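Local coordinates for protein precorrin-6Y C5,15-methyltransferase (Corynebacterium diphtheriae, PDB 3HM2) that probably methylates a precorrin intermediate of cobalamin biosynthesis with S-adenosylmethionine, this piece being the C-terminal methyltransferase domain of a longer enzyme, at residues I39-L44 against E63-N68. Sequence-based numbering, arbitrary orientation.
Sequences IAIEWL and ERILSN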
loop_
_atom_site.group_PDB
_atom_site.type_symbol
_atom_site.label_atom_id
_atom_site.label_comp_id
_atom_site.label_asym_id
_atom_site.label_seq_id
_atom_site.Cartn_x
_atom_site.Cartn_y
_atom_site.Cartn_z
ATOM N N ILE A 39 -15.106 16.856 -11.697
ATOM C CA ILE A 39 -15.126 17.494 -10.386
ATOM C C ILE A 39 -16.098 18.670 -10.361
ATOM O O ILE A 39 -16.640 19.017 -9.311
ATOM C CB ILE A 39 -13.726 17.989 -9.977
ATOM C CG1 ILE A 39 -12.691 16.880 -10.169
ATOM C CG2 ILE A 39 -13.733 18.475 -8.536
ATOM C CD1 ILE A 39 -12.141 16.328 -8.873
ATOM N N ALA A 40 -16.314 19.278 -11.523
ATOM C CA ALA A 40 -17.071 20.521 -11.608
ATOM C C ALA A 40 -18.556 20.281 -11.357
ATOM O O ALA A 40 -19.176 20.963 -10.540
ATOM C CB ALA A 40 -16.858 21.179 -12.963
ATOM N N ILE A 41 -19.120 19.308 -12.065
ATOM C CA ILE A 41 -20.558 19.067 -12.026
ATOM C C ILE A 41 -20.975 18.435 -10.702
ATOM O O ILE A 41 -22.124 18.560 -10.278
ATOM C CB ILE A 41 -21.010 18.158 -13.183
ATOM C CG1 ILE A 41 -20.953 18.916 -14.511
ATOM C CG2 ILE A 41 -22.411 17.626 -12.927
ATOM C CD1 ILE A 41 -19.902 18.397 -15.467
ATOM N N GLU A 42 -20.034 17.755 -10.054
ATOM C CA GLU A 42 -20.244 17.260 -8.699
ATOM C C GLU A 42 -20.057 18.371 -7.670
ATOM O O GLU A 42 -20.892 18.555 -6.784
ATOM C CB GLU A 42 -19.291 16.101 -8.399
ATOM C CG GLU A 42 -19.424 15.535 -6.994
ATOM C CD GLU A 42 -20.866 15.278 -6.605
ATOM O OE1 GLU A 42 -21.600 14.665 -7.408
ATOM O OE2 GLU A 42 -21.267 15.690 -5.495
ATOM N N TRP A 43 -18.959 19.108 -7.795
ATOM C CA TRP A 43 -18.764 20.319 -7.024
ATOM C C TRP A 43 -20.065 21.112 -7.073
ATOM O O TRP A 43 -20.554 21.566 -6.052
ATOM C CB TRP A 43 -17.590 21.101 -7.644
ATOM C CG TRP A 43 -17.456 22.591 -7.266
ATOM C CD1 TRP A 43 -18.246 23.633 -7.704
ATOM C CD2 TRP A 43 -16.445 23.193 -6.426
ATOM N NE1 TRP A 43 -17.806 24.826 -7.169
ATOM C CE2 TRP A 43 -16.707 24.584 -6.383
ATOM C CE3 TRP A 43 -15.357 22.690 -5.697
ATOM C CZ2 TRP A 43 -15.919 25.470 -5.642
ATOM C CZ3 TRP A 43 -14.582 23.575 -4.962
ATOM C CH2 TRP A 43 -14.866 24.943 -4.941
ATOM N N LEU A 44 -20.645 21.253 -8.259
ATOM C CA LEU A 44 -21.862 22.046 -8.411
ATOM C C LEU A 44 -23.043 21.299 -7.849
ATOM O O LEU A 44 -23.910 21.890 -7.194
ATOM C CB LEU A 44 -22.141 22.355 -9.879
ATOM C CG LEU A 44 -21.383 23.419 -10.666
ATOM C CD1 LEU A 44 -22.200 23.726 -11.885
ATOM C CD2 LEU A 44 -21.075 24.719 -9.880
ATOM N N GLU A 63 -18.921 20.178 -25.498
ATOM C CA GLU A 63 -20.337 19.935 -25.804
ATOM C C GLU A 63 -20.964 18.869 -24.883
ATOM O O GLU A 63 -22.161 18.918 -24.593
ATOM C CB GLU A 63 -20.542 19.571 -27.297
ATOM C CG GLU A 63 -20.640 20.765 -28.275
ATOM C CD GLU A 63 -20.908 20.342 -29.725
ATOM O OE1 GLU A 63 -21.514 19.270 -29.945
ATOM O OE2 GLU A 63 -20.510 21.089 -30.646
ATOM N N ARG A 64 -20.149 17.925 -24.411
ATOM C CA ARG A 64 -20.625 16.829 -23.552
ATOM C C ARG A 64 -20.587 17.130 -22.036
ATOM O O ARG A 64 -21.343 16.543 -21.259
ATOM C CB ARG A 64 -19.851 15.542 -23.859
ATOM C CG ARG A 64 -20.189 14.378 -22.950
ATOM C CD ARG A 64 -21.323 13.519 -23.496
ATOM N NE ARG A 64 -21.626 12.413 -22.587
ATOM C CZ ARG A 64 -22.344 11.344 -22.917
ATOM N NH1 ARG A 64 -22.835 11.228 -24.145
ATOM N NH2 ARG A 64 -22.568 10.390 -22.021
ATOM N N ILE A 65 -19.706 18.039 -21.620
ATOM C CA ILE A 65 -19.641 18.474 -20.232
ATOM C C ILE A 65 -20.900 19.266 -19.908
ATOM O O ILE A 65 -21.600 18.991 -18.928
ATOM C CB ILE A 65 -18.449 19.407 -19.994
ATOM C CG1 ILE A 65 -17.147 18.782 -20.482
ATOM C CG2 ILE A 65 -18.330 19.736 -18.532
ATOM C CD1 ILE A 65 -15.988 19.760 -20.464
ATOM N N LEU A 66 -21.188 20.260 -20.741
ATOM C CA LEU A 66 -22.356 21.111 -20.545
ATOM C C LEU A 66 -23.649 20.317 -20.701
ATOM O O LEU A 66 -24.629 20.565 -19.999
ATOM C CB LEU A 66 -22.337 22.282 -21.528
ATOM C CG LEU A 66 -23.548 23.217 -21.493
ATOM C CD1 LEU A 66 -23.536 24.066 -20.232
ATOM C CD2 LEU A 66 -23.586 24.094 -22.735
ATOM N N SER A 67 -23.643 19.362 -21.626
ATOM C CA SER A 67 -24.757 18.431 -21.773
ATOM C C SER A 67 -25.106 17.776 -20.441
ATOM O O SER A 67 -26.279 17.648 -20.090
ATOM C CB SER A 67 -24.427 17.362 -22.815
ATOM O OG SER A 67 -25.425 17.304 -23.820
ATOM N N ASN A 68 -24.081 17.362 -19.703
ATOM C CA ASN A 68 -24.279 16.644 -18.451
ATOM C C ASN A 68 -24.606 17.582 -17.294
ATOM O O ASN A 68 -25.291 17.198 -16.346
ATOM C CB ASN A 68 -23.046 15.803 -18.113
ATOM C CG ASN A 68 -23.000 14.499 -18.886
ATOM O OD1 ASN A 68 -23.969 14.120 -19.545
ATOM N ND2 ASN A 68 -21.871 13.804 -18.807
#
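Ile41 and Asn68 bring the two helical segments, 39-44 and 63-68, nearest each other, their CA atoms 7.8 Å apart. The segments run in broadly the same direction, and the touch is narrow, burying 118 Å² in all, most of it on Ile41. That side chain reaches across with its delta methyl: CD1 lies 3.7 Å from CG2 of Ile65 and 3.9 Å from the Ile65 carbonyl O, so one methyl rests on both the branch and the backbone of its partner. In Ile41, chi1 (-72°) puts CG1 beside the backbone N, and a nearly eclipsed chi2 of 113° then swings CD1 towards Ile65. Ile65 answers with CG2, the methyl anti to its own backbone N. The pair thus meets methyl to methyl, with a carbonyl O alongside. Asn68 adds a looser contact at the margin, its backbone O 4.5 Å from Ile41 CG2. The segment 63-68 also carries Glu63, which binds calcium or magnesium in a structure of this protein; no metal is bound in this chain. Helices 38-44 and 59-70 lie side by side against the parallel strands of a Rossmann-like methyltransferase fold: Ala40 packs on Cys54 of strand 50-55, Ile65 on Val80 of edge strand 78-81, and Ile41 also touches Leu72 in the loop after helix 59-70.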